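Long-range contacts in CRISPR-associated protein, Cse2 family (Meiothermus ruber, PDB 3WA8), which probably acts as the CasB (Cse2) subunit of a type I-E CRISPR complex, binding crRNA rich in G and helping to stabilise the R-loop: residues R59-C64 with D168-N173; R32-P37 with Y65-G70; Q12-Y17 with E46-R51; K103-T108 with Q180-R185. All coordinates share one frame; numbering follows the deposited sequence.

Interaction 1. Residues R59-C64 with D168-N173; sequences RWERIC and DLLAWN. With HG (mercury (II) ion), chain C.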
# COMPACT_ATOMS: atom_id res chain seq x y z
N ARG A 59 16.99 -5.86 -3.33
CA ARG A 59 16.04 -6.43 -4.23
C ARG A 59 14.64 -6.17 -3.70
O ARG A 59 13.69 -5.99 -4.46
CB ARG A 59 16.35 -7.92 -4.46
CG ARG A 59 17.76 -8.12 -5.06
CD ARG A 59 17.83 -9.25 -6.10
NE ARG A 59 18.79 -10.28 -5.69
CZ ARG A 59 18.52 -11.26 -4.82
NH1 ARG A 59 17.31 -11.35 -4.27
NH2 ARG A 59 19.45 -12.15 -4.49
N TRP A 60 14.55 -6.08 -2.37
CA TRP A 60 13.30 -5.74 -1.70
C TRP A 60 12.80 -4.35 -2.07
O TRP A 60 11.66 -4.18 -2.50
CB TRP A 60 13.45 -5.86 -0.19
CG TRP A 60 12.16 -5.82 0.54
CD1 TRP A 60 11.85 -5.03 1.60
CD2 TRP A 60 10.99 -6.60 0.25
NE1 TRP A 60 10.55 -5.26 2.00
CE2 TRP A 60 10.01 -6.23 1.19
CE3 TRP A 60 10.68 -7.57 -0.71
CZ2 TRP A 60 8.74 -6.80 1.22
CZ3 TRP A 60 9.43 -8.13 -0.70
CH2 TRP A 60 8.48 -7.76 0.27
N GLU A 61 13.66 -3.36 -1.90
CA GLU A 61 13.31 -2.00 -2.21
C GLU A 61 12.70 -1.97 -3.60
O GLU A 61 11.58 -1.51 -3.77
CB GLU A 61 14.53 -1.10 -2.11
CG GLU A 61 14.20 0.38 -2.26
CD GLU A 61 15.21 1.32 -1.56
OE1 GLU A 61 16.34 1.50 -2.09
OE2 GLU A 61 14.83 1.90 -0.50
N ARG A 62 13.42 -2.51 -4.57
CA ARG A 62 12.98 -2.48 -5.96
C ARG A 62 11.60 -3.16 -6.12
O ARG A 62 10.70 -2.62 -6.80
CB ARG A 62 14.07 -3.05 -6.88
CG ARG A 62 13.63 -3.91 -8.08
CD ARG A 62 14.85 -4.33 -8.94
NE ARG A 62 15.40 -3.17 -9.62
CZ ARG A 62 15.09 -2.79 -10.85
NH1 ARG A 62 14.27 -3.50 -11.61
NH2 ARG A 62 15.64 -1.68 -11.34
N ILE A 63 11.42 -4.30 -5.46
CA ILE A 63 10.12 -4.93 -5.51
C ILE A 63 9.06 -3.98 -4.90
O ILE A 63 8.00 -3.76 -5.48
CB ILE A 63 10.14 -6.29 -4.84
CG1 ILE A 63 10.90 -7.27 -5.71
CG2 ILE A 63 8.73 -6.84 -4.63
CD1 ILE A 63 11.53 -8.43 -4.93
N CYS A 64 9.35 -3.38 -3.76
CA CYS A 64 8.34 -2.60 -3.09
C CYS A 64 7.94 -1.39 -3.94
O CYS A 64 6.74 -1.25 -4.28
CB CYS A 64 8.78 -2.26 -1.67
SG CYS A 64 9.04 -3.79 -0.62
N ASP A 168 5.83 1.19 4.65
CA ASP A 168 5.49 0.03 5.45
C ASP A 168 5.99 -1.24 4.79
O ASP A 168 6.68 -2.04 5.45
CB ASP A 168 3.99 -0.04 5.73
CG ASP A 168 3.58 0.83 6.92
OD1 ASP A 168 4.46 1.25 7.71
OD2 ASP A 168 2.37 1.12 7.05
N LEU A 169 5.70 -1.42 3.51
CA LEU A 169 6.28 -2.53 2.79
C LEU A 169 7.80 -2.55 2.90
O LEU A 169 8.38 -3.61 3.07
CB LEU A 169 5.88 -2.52 1.33
CG LEU A 169 4.38 -2.71 1.10
CD1 LEU A 169 4.09 -2.67 -0.39
CD2 LEU A 169 3.90 -4.02 1.71
N LEU A 170 8.46 -1.39 2.84
CA LEU A 170 9.91 -1.42 2.87
C LEU A 170 10.40 -2.04 4.15
O LEU A 170 11.48 -2.60 4.18
CB LEU A 170 10.51 -0.04 2.66
CG LEU A 170 10.49 0.48 1.22
CD1 LEU A 170 10.46 2.01 1.21
CD2 LEU A 170 11.62 -0.07 0.33
N ALA A 171 9.59 -1.97 5.21
CA ALA A 171 10.06 -2.39 6.54
C ALA A 171 9.46 -3.71 7.00
O ALA A 171 9.66 -4.13 8.15
CB ALA A 171 9.85 -1.29 7.55
N TRP A 172 8.78 -4.36 6.08
CA TRP A 172 8.22 -5.69 6.29
C TRP A 172 9.11 -6.72 6.97
O TRP A 172 8.62 -7.44 7.82
CB TRP A 172 7.73 -6.25 4.96
CG TRP A 172 6.72 -7.30 5.12
CD1 TRP A 172 6.90 -8.64 4.99
CD2 TRP A 172 5.36 -7.10 5.46
NE1 TRP A 172 5.73 -9.30 5.21
CE2 TRP A 172 4.75 -8.38 5.50
CE3 TRP A 172 4.58 -5.97 5.74
CZ2 TRP A 172 3.40 -8.57 5.81
CZ3 TRP A 172 3.22 -6.15 6.05
CH2 TRP A 172 2.66 -7.44 6.10
N ASN A 173 10.40 -6.81 6.62
CA ASN A 173 11.28 -7.84 7.18
C ASN A 173 12.05 -7.39 8.39
O ASN A 173 13.10 -7.95 8.68
CB ASN A 173 12.29 -8.35 6.13
CG ASN A 173 11.62 -8.71 4.82
OD1 ASN A 173 10.73 -9.57 4.80
ND2 ASN A 173 12.00 -8.02 3.71
HG HG C . 6.91 -5.43 -1.28
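The carbonyl oxygen of Leu169 is gripped by two donors, Trp60 NE1 across the contact at 2.9 Å and, from the opposite face of the carbonyl plane, the backbone N of Trp172. The indole bond is bent, with an N-H...O angle of 138°, and the oxygen stands 25° out of the indole plane. Trp60 carries its CG anti to the backbone N (chi1 -167°), which turns the pyrrole edge toward the end of helix 162-170. Asn173 ND2 lies over one face of the indole, 3.6 Å from Trp60 NE1, and Cys64 SG lies against the opposite face. That sulfur binds a mercury ion at 2.8 Å, and the ion sits by the benzene part of the indole, 3.2 Å from Trp60 CH2. Next to the indole contact, Leu170 puts its CD2 branch over the backbone of Glu61, 3.6 Å from Glu61 CA. A leucine in place of Trp60 would probably leave the Leu169 oxygen without its donor from helix 59-72 and remove the ring face over which Asn173 ND2 lies. Trp60 and Leu169 also touch Leu141 of helix 141-154, and Leu170 reaches Glu11 of helix 10-21, so the contact joins the start of helix 59-72 to the end of helix 162-170, with side chains of helices 141-154 and 10-21 touching it.

Interaction 2. Residues R32-P37 with Y65-G70; sequences RGLDAP and YYLVAG
The ring of Tyr66 takes little part in the contact with Pro37: the touching is done at its root, where Tyr66 CB comes 3.8 Å from Pro37 C. The ring leads away toward helix 43-49, and its hydroxyl is hydrogen-bonded to Glu46. The pyrrolidine ring of Pro37 is laid on the helix: Pro37 CB is 3.7 Å from Leu67 N, while Pro37 CG meets Leu67 CD1 at 4.0 Å, the two side chains running side by side in the same direction. In this all-helical Cse2-family chain the contact presses the loop that follows helix 24-32 onto the flank of helix 59-72. One turn further along helix 59-72, at Gly70, Leu34 lays CD2 on bare backbone, 3.5 Å from Gly70 CA, a spot where the helix carries no side chain. The CG of Leu34 lies anti to the carbonyl carbon (chi1 -79°), directing the branches at the helix, and CD2 also faces Leu67 CD1 at 4.2 Å. Replacing Leu34 by a serine would probably open a gap over Gly70 and take from Leu67 one of its apolar neighbours. Leu67 also packs against Pro142 and Leu145 of helix 141-154.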
# COMPACT_ATOMS: atom_id res chain seq x y z
N ARG A 32 1.51 -3.66 -15.98
CA ARG A 32 2.04 -4.91 -16.53
C ARG A 32 3.06 -5.62 -15.61
O ARG A 32 3.05 -6.85 -15.53
CB ARG A 32 2.66 -4.67 -17.90
CG ARG A 32 3.24 -5.91 -18.49
CD ARG A 32 3.14 -5.96 -20.00
NE ARG A 32 2.74 -7.31 -20.42
CZ ARG A 32 2.86 -7.78 -21.66
NH1 ARG A 32 3.37 -6.99 -22.61
NH2 ARG A 32 2.47 -9.02 -21.97
N GLY A 33 3.91 -4.85 -14.92
CA GLY A 33 4.89 -5.39 -14.01
C GLY A 33 4.33 -6.01 -12.73
O GLY A 33 5.06 -6.63 -11.97
N LEU A 34 3.04 -5.84 -12.48
CA LEU A 34 2.43 -6.36 -11.22
C LEU A 34 2.76 -7.83 -10.86
O LEU A 34 2.95 -8.14 -9.69
CB LEU A 34 0.91 -6.15 -11.21
CG LEU A 34 0.48 -4.73 -10.86
CD1 LEU A 34 -1.02 -4.59 -10.91
CD2 LEU A 34 1.05 -4.33 -9.48
N ASP A 35 2.82 -8.72 -11.84
CA ASP A 35 3.06 -10.12 -11.50
C ASP A 35 4.54 -10.38 -11.10
O ASP A 35 4.85 -11.40 -10.49
CB ASP A 35 2.67 -11.07 -12.65
CG ASP A 35 1.34 -10.70 -13.32
OD1 ASP A 35 0.36 -11.47 -13.11
OD2 ASP A 35 1.27 -9.66 -14.06
N ALA A 36 5.45 -9.49 -11.50
CA ALA A 36 6.86 -9.67 -11.22
C ALA A 36 7.43 -8.26 -11.13
O ALA A 36 8.15 -7.81 -12.05
CB ALA A 36 7.53 -10.46 -12.31
N PRO A 37 7.09 -7.54 -10.06
CA PRO A 37 7.44 -6.12 -9.90
C PRO A 37 8.94 -5.93 -10.02
O PRO A 37 9.70 -6.68 -9.41
CB PRO A 37 7.03 -5.79 -8.47
CG PRO A 37 6.13 -6.90 -8.04
CD PRO A 37 6.36 -8.09 -8.90
N TYR A 65 8.91 -0.56 -4.35
CA TYR A 65 8.64 0.56 -5.26
C TYR A 65 7.80 0.20 -6.46
O TYR A 65 6.78 0.84 -6.74
CB TYR A 65 9.94 1.19 -5.76
CG TYR A 65 10.46 2.23 -4.80
CD1 TYR A 65 11.13 1.84 -3.66
CD2 TYR A 65 10.27 3.59 -5.03
CE1 TYR A 65 11.59 2.75 -2.77
CE2 TYR A 65 10.74 4.55 -4.11
CZ TYR A 65 11.40 4.11 -2.98
OH TYR A 65 11.92 4.98 -2.04
N TYR A 66 8.21 -0.83 -7.17
CA TYR A 66 7.53 -1.19 -8.40
C TYR A 66 6.13 -1.68 -8.11
O TYR A 66 5.19 -1.32 -8.82
CB TYR A 66 8.32 -2.23 -9.19
CG TYR A 66 9.22 -1.61 -10.22
CD1 TYR A 66 10.61 -1.62 -10.07
CD2 TYR A 66 8.69 -0.98 -11.34
CE1 TYR A 66 11.44 -1.07 -11.02
CE2 TYR A 66 9.51 -0.42 -12.30
CZ TYR A 66 10.88 -0.47 -12.13
OH TYR A 66 11.68 0.11 -13.08
N LEU A 67 5.99 -2.51 -7.08
CA LEU A 67 4.68 -2.97 -6.66
C LEU A 67 3.80 -1.77 -6.33
O LEU A 67 2.65 -1.72 -6.74
CB LEU A 67 4.80 -3.88 -5.44
CG LEU A 67 3.54 -4.54 -4.91
CD1 LEU A 67 3.00 -5.50 -5.91
CD2 LEU A 67 3.87 -5.30 -3.65
N VAL A 68 4.31 -0.79 -5.60
CA VAL A 68 3.41 0.29 -5.23
C VAL A 68 3.04 1.07 -6.49
O VAL A 68 1.88 1.50 -6.66
CB VAL A 68 3.94 1.23 -4.10
CG1 VAL A 68 3.11 2.47 -4.01
CG2 VAL A 68 3.88 0.52 -2.77
N ALA A 69 4.02 1.21 -7.38
CA ALA A 69 3.74 1.88 -8.63
C ALA A 69 2.58 1.16 -9.35
O ALA A 69 1.57 1.80 -9.73
CB ALA A 69 4.97 1.88 -9.47
N GLY A 70 2.70 -0.16 -9.48
CA GLY A 70 1.68 -0.92 -10.20
C GLY A 70 0.32 -0.79 -9.57
O GLY A 70 -0.68 -0.57 -10.28

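Interaction 3. Residues Q12-Y17 with E46-R51; sequences QAFVRY and EGFLGR
Phe48 runs from helix 43-49 into the face of helix 10-21, and each step along it finds a partner. Its CB lies 4.1 Å from Phe14 CD1, and CG is closer to that same atom at 3.6 Å. With CG anti to the backbone N (chi1 -170°), the ring is carried across to the other helix. There its CD1 side faces Tyr17, Phe48 CD1 standing over one face of the tyrosine ring, 4.1 Å from Tyr17 CD2. Phe48 CD2 comes 3.4 Å from Phe14 CD1, and CE1 lies over the Phe14 backbone. Across the ring from CD1, Phe48 CE2 is 3.6 Å from Phe14 CB, and the tip, Phe48 CZ, rests 3.5 Å from Phe14 CA. Two edge-to-face pairs follow. Phe14 turns its edge to the face of Phe48, with ring centroids 5.0 Å apart and planes at 61°. Phe48 in turn gives its edge to the face of Tyr17, where the planes meet at 55°. Beyond the rings, Arg51 approaches Tyr17 from the opposite direction, and its NH2 makes a weak hydrogen bond of 3.3 Å to Tyr17 OH, with the hydroxyl near the guanidinium plane. The series of rings is continued by Tyr65 of helix 59-72, which stacks edge-to-face with Phe14 and also touches Phe48. This is an aromatic cluster of Phe14, Tyr17 and Phe48 that joins helix 10-21 to helix 43-49 in this all-helical Cse2-family fold.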
# COMPACT_ATOMS: atom_id res chain seq x y z
N GLN A 12 6.91 9.73 0.12
CA GLN A 12 6.06 10.82 -0.32
C GLN A 12 6.60 11.36 -1.63
O GLN A 12 5.88 11.45 -2.60
CB GLN A 12 5.99 11.95 0.71
CG GLN A 12 5.14 11.64 1.91
CD GLN A 12 5.02 12.79 2.89
OE1 GLN A 12 5.88 13.69 2.99
NE2 GLN A 12 3.92 12.76 3.63
N ALA A 13 7.88 11.71 -1.67
CA ALA A 13 8.44 12.29 -2.87
C ALA A 13 8.18 11.36 -4.04
O ALA A 13 7.88 11.80 -5.15
CB ALA A 13 9.90 12.53 -2.70
N PHE A 14 8.26 10.06 -3.80
CA PHE A 14 8.14 9.12 -4.87
C PHE A 14 6.74 9.18 -5.46
O PHE A 14 6.55 9.26 -6.69
CB PHE A 14 8.48 7.72 -4.38
CG PHE A 14 8.27 6.65 -5.41
CD1 PHE A 14 9.06 6.61 -6.57
CD2 PHE A 14 7.27 5.69 -5.23
CE1 PHE A 14 8.85 5.61 -7.54
CE2 PHE A 14 7.06 4.70 -6.18
CZ PHE A 14 7.85 4.66 -7.34
N VAL A 15 5.74 9.13 -4.58
CA VAL A 15 4.36 9.13 -4.99
C VAL A 15 3.99 10.43 -5.70
O VAL A 15 3.42 10.39 -6.78
CB VAL A 15 3.45 8.83 -3.79
CG1 VAL A 15 1.98 9.20 -4.07
CG2 VAL A 15 3.61 7.34 -3.40
N ARG A 16 4.34 11.57 -5.13
CA ARG A 16 4.18 12.84 -5.82
C ARG A 16 4.73 12.79 -7.26
O ARG A 16 4.09 13.28 -8.20
CB ARG A 16 4.87 13.95 -5.02
CG ARG A 16 4.87 15.36 -5.65
CD ARG A 16 5.10 16.46 -4.56
NE ARG A 16 4.55 16.00 -3.26
CZ ARG A 16 4.60 16.66 -2.10
NH1 ARG A 16 5.19 17.86 -2.00
NH2 ARG A 16 4.05 16.10 -1.01
N TYR A 17 5.90 12.19 -7.43
CA TYR A 17 6.60 12.16 -8.71
C TYR A 17 5.81 11.33 -9.70
O TYR A 17 5.62 11.74 -10.85
CB TYR A 17 7.99 11.59 -8.45
CG TYR A 17 8.97 11.35 -9.59
CD1 TYR A 17 9.90 12.32 -9.98
CD2 TYR A 17 9.04 10.10 -10.19
CE1 TYR A 17 10.85 12.04 -11.02
CE2 TYR A 17 9.94 9.80 -11.19
CZ TYR A 17 10.85 10.75 -11.62
OH TYR A 17 11.73 10.36 -12.63
N GLU A 46 12.97 3.66 -12.46
CA GLU A 46 14.41 3.43 -12.48
C GLU A 46 15.20 4.70 -12.19
O GLU A 46 16.18 4.69 -11.43
CB GLU A 46 14.83 2.88 -13.83
CG GLU A 46 14.35 1.49 -14.11
CD GLU A 46 14.89 0.47 -13.15
OE1 GLU A 46 16.04 0.65 -12.70
OE2 GLU A 46 14.19 -0.51 -12.84
N GLY A 47 14.76 5.79 -12.82
CA GLY A 47 15.31 7.09 -12.58
C GLY A 47 15.28 7.43 -11.11
O GLY A 47 16.28 7.88 -10.54
N PHE A 48 14.13 7.19 -10.48
CA PHE A 48 13.96 7.60 -9.09
C PHE A 48 14.82 6.73 -8.21
O PHE A 48 15.54 7.25 -7.35
CB PHE A 48 12.49 7.55 -8.69
CG PHE A 48 12.21 8.17 -7.37
CD1 PHE A 48 11.80 9.49 -7.28
CD2 PHE A 48 12.33 7.43 -6.20
CE1 PHE A 48 11.53 10.08 -6.05
CE2 PHE A 48 12.07 8.01 -4.95
CZ PHE A 48 11.66 9.35 -4.88
N LEU A 49 14.80 5.42 -8.45
CA LEU A 49 15.63 4.49 -7.67
C LEU A 49 17.11 4.74 -7.89
O LEU A 49 17.91 4.58 -6.98
CB LEU A 49 15.32 3.04 -8.00
CG LEU A 49 13.90 2.51 -7.82
CD1 LEU A 49 13.73 1.21 -8.56
CD2 LEU A 49 13.62 2.32 -6.36
N GLY A 50 17.47 5.13 -9.11
CA GLY A 50 18.86 5.39 -9.45
C GLY A 50 19.40 6.66 -8.84
O GLY A 50 20.58 6.98 -8.98
N ARG A 51 18.55 7.41 -8.15
CA ARG A 51 18.98 8.64 -7.52
C ARG A 51 19.14 8.52 -6.01
O ARG A 51 19.36 9.51 -5.31
CB ARG A 51 18.06 9.81 -7.92
CG ARG A 51 18.42 10.42 -9.29
CD ARG A 51 17.63 11.70 -9.60
NE ARG A 51 16.18 11.49 -9.55
CZ ARG A 51 15.43 11.07 -10.57
NH1 ARG A 51 15.98 10.82 -11.76
NH2 ARG A 51 14.12 10.91 -10.41

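Interaction 4. Residues K103-T108 with Q180-R185; sequences KGYRRT and QQKWAR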
# COMPACT_ATOMS: atom_id res chain seq x y z
N LYS A 103 -3.50 9.61 13.91
CA LYS A 103 -3.10 9.85 12.51
C LYS A 103 -2.16 8.74 12.04
O LYS A 103 -2.27 8.28 10.91
CB LYS A 103 -2.42 11.22 12.35
CG LYS A 103 -2.64 11.92 11.00
CD LYS A 103 -2.83 13.43 11.22
CE LYS A 103 -3.81 13.70 12.41
NZ LYS A 103 -4.05 15.15 12.69
N GLY A 104 -1.27 8.32 12.94
CA GLY A 104 -0.39 7.18 12.72
C GLY A 104 -1.16 6.02 12.13
O GLY A 104 -0.92 5.62 10.99
N TYR A 105 -2.12 5.52 12.91
CA TYR A 105 -2.90 4.33 12.56
C TYR A 105 -3.80 4.45 11.34
O TYR A 105 -3.84 3.53 10.51
CB TYR A 105 -3.73 3.86 13.75
CG TYR A 105 -2.92 3.18 14.85
CD1 TYR A 105 -3.03 3.60 16.19
CD2 TYR A 105 -2.05 2.13 14.56
CE1 TYR A 105 -2.30 2.97 17.21
CE2 TYR A 105 -1.30 1.51 15.58
CZ TYR A 105 -1.43 1.93 16.89
OH TYR A 105 -0.71 1.32 17.88
N ARG A 106 -4.53 5.56 11.22
CA ARG A 106 -5.46 5.77 10.10
C ARG A 106 -4.73 5.72 8.78
O ARG A 106 -5.24 5.23 7.77
CB ARG A 106 -6.18 7.11 10.23
CG ARG A 106 -6.94 7.31 11.53
CD ARG A 106 -7.52 8.74 11.69
NE ARG A 106 -8.24 8.84 12.96
CZ ARG A 106 -9.52 8.49 13.13
NH1 ARG A 106 -10.24 8.05 12.10
NH2 ARG A 106 -10.08 8.60 14.34
N ARG A 107 -3.49 6.20 8.81
CA ARG A 107 -2.67 6.28 7.63
C ARG A 107 -2.04 4.95 7.19
O ARG A 107 -1.40 4.89 6.14
CB ARG A 107 -1.63 7.41 7.78
CG ARG A 107 -2.23 8.79 7.52
CD ARG A 107 -1.23 9.92 7.67
NE ARG A 107 -1.75 11.20 7.17
CZ ARG A 107 -1.71 11.60 5.89
NH1 ARG A 107 -1.16 10.83 4.95
NH2 ARG A 107 -2.22 12.79 5.54
N THR A 108 -2.27 3.88 7.95
CA THR A 108 -1.71 2.56 7.64
C THR A 108 -2.71 1.63 6.95
O THR A 108 -3.91 1.80 7.10
CB THR A 108 -1.23 1.84 8.91
OG1 THR A 108 -2.36 1.23 9.55
CG2 THR A 108 -0.53 2.79 9.86
N GLN A 180 3.79 -5.26 11.00
CA GLN A 180 2.70 -6.19 11.12
C GLN A 180 2.02 -5.93 12.45
O GLN A 180 0.79 -5.89 12.52
CB GLN A 180 3.19 -7.62 11.00
CG GLN A 180 3.76 -7.95 9.60
CD GLN A 180 5.27 -7.76 9.48
OE1 GLN A 180 5.92 -7.04 10.27
NE2 GLN A 180 5.84 -8.40 8.47
N GLN A 181 2.82 -5.71 13.49
CA GLN A 181 2.25 -5.27 14.75
C GLN A 181 1.39 -4.04 14.51
O GLN A 181 0.26 -3.96 15.02
CB GLN A 181 3.33 -4.88 15.75
CG GLN A 181 4.10 -5.99 16.30
CD GLN A 181 5.09 -5.53 17.31
OE1 GLN A 181 4.75 -4.90 18.31
NE2 GLN A 181 6.34 -5.86 17.09
N LYS A 182 1.94 -3.08 13.76
CA LYS A 182 1.35 -1.76 13.65
C LYS A 182 0.03 -1.88 12.94
O LYS A 182 -0.98 -1.33 13.38
CB LYS A 182 2.26 -0.83 12.85
CG LYS A 182 1.95 0.66 12.97
CD LYS A 182 2.33 1.42 11.71
CE LYS A 182 3.85 1.45 11.44
NZ LYS A 182 4.15 1.83 10.02
N TRP A 183 0.03 -2.63 11.84
CA TRP A 183 -1.18 -2.86 11.10
C TRP A 183 -2.24 -3.50 11.97
O TRP A 183 -3.37 -3.03 12.00
CB TRP A 183 -0.89 -3.72 9.89
CG TRP A 183 -0.23 -2.95 8.81
CD1 TRP A 183 0.40 -1.74 8.92
CD2 TRP A 183 -0.10 -3.34 7.45
NE1 TRP A 183 0.91 -1.35 7.71
CE2 TRP A 183 0.63 -2.32 6.79
CE3 TRP A 183 -0.51 -4.47 6.72
CZ2 TRP A 183 0.94 -2.38 5.44
CZ3 TRP A 183 -0.19 -4.53 5.36
CH2 TRP A 183 0.53 -3.48 4.73
N ALA A 184 -1.87 -4.55 12.69
CA ALA A 184 -2.83 -5.28 13.48
C ALA A 184 -3.53 -4.35 14.46
O ALA A 184 -4.76 -4.42 14.68
CB ALA A 184 -2.16 -6.42 14.21
N ARG A 185 -2.74 -3.46 15.05
CA ARG A 185 -3.27 -2.58 16.08
C ARG A 185 -4.18 -1.59 15.44
O ARG A 185 -5.19 -1.25 16.02
CB ARG A 185 -2.16 -1.87 16.86
CG ARG A 185 -1.21 -2.82 17.53
CD ARG A 185 -0.24 -2.12 18.39
NE ARG A 185 0.70 -3.11 18.85
CZ ARG A 185 1.40 -3.02 19.97
NH1 ARG A 185 1.30 -1.95 20.75
NH2 ARG A 185 2.20 -4.02 20.30
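The CA atoms of Tyr105 and Lys182 lie 7.5 Å apart and those of Thr108 and Trp183 6.5 Å, a separation that side chains rather than backbone bonds must bridge. Tyr105 leaves the short helix 102-106 and lays its ring against helix 178-197: Lys182 O sits at the ring edge, near its plane, 3.6 Å from Tyr105 CE2. Farther out, the hydroxyl oxygen Tyr105 OH rests on the aliphatic part of Arg185, 3.5 Å from Arg185 CD. The Arg185 chain, extended from CG to NE, crosses the tyrosine obliquely, with guanidinium and ring planes only 25° apart. Just after helix 102-106, Thr108 occupies the N-cap of helix 109-119, so the contact falls at the junction where one short helix of the all-helical fold ends and the next begins. Thr108 OG1 donates a hydrogen bond of 2.9 Å to Tyr105 O, in the carbonyl plane on a lone pair, and Thr108 N shares that oxygen at 3.0 Å. The OG1 bond goes with OG1 placed between the backbone N and the carbonyl carbon (chi1 81°), leaving the methyl to face the neighbouring helix. Thr108 CG2 then meets Lys182 CD at 3.7 Å, where the lysine chain bends at chi3 (-66°) and carries its ammonium group to Asp168. The Thr108 side chain also slides past Trp183, Thr108 CB coming 3.9 Å from Trp183 CD1. The indole NH of Trp183 is hydrogen-bonded to the same Asp168, while its side chain packs on Leu133 and Leu134 of helix 124-135.

In the fold
Interactions 1 and 2 share helix 59-72 and lie about 12 Å apart between centres, touching where Ile63 meets Pro37 and Leu169 meets Val68. Interaction 3 is joined to both through Glu46, which salt-bridges Arg62 and bonds Tyr66, and through the packing of Tyr65 on Phe14. On the other flank, Asp168 ties interaction 1 to interaction 4, centres about 17 Å apart, by way of Lys182 and Trp183. Interactions 2 and 4 lie about 23 Å apart on opposite sides of the chain's centre. Along the chain, interaction 3 crosses interaction 2, interaction 2 crosses interaction 1, and interaction 1 crosses interaction 4. Interaction 1 touches all three others and so links interactions 2 and 3 to interaction 4.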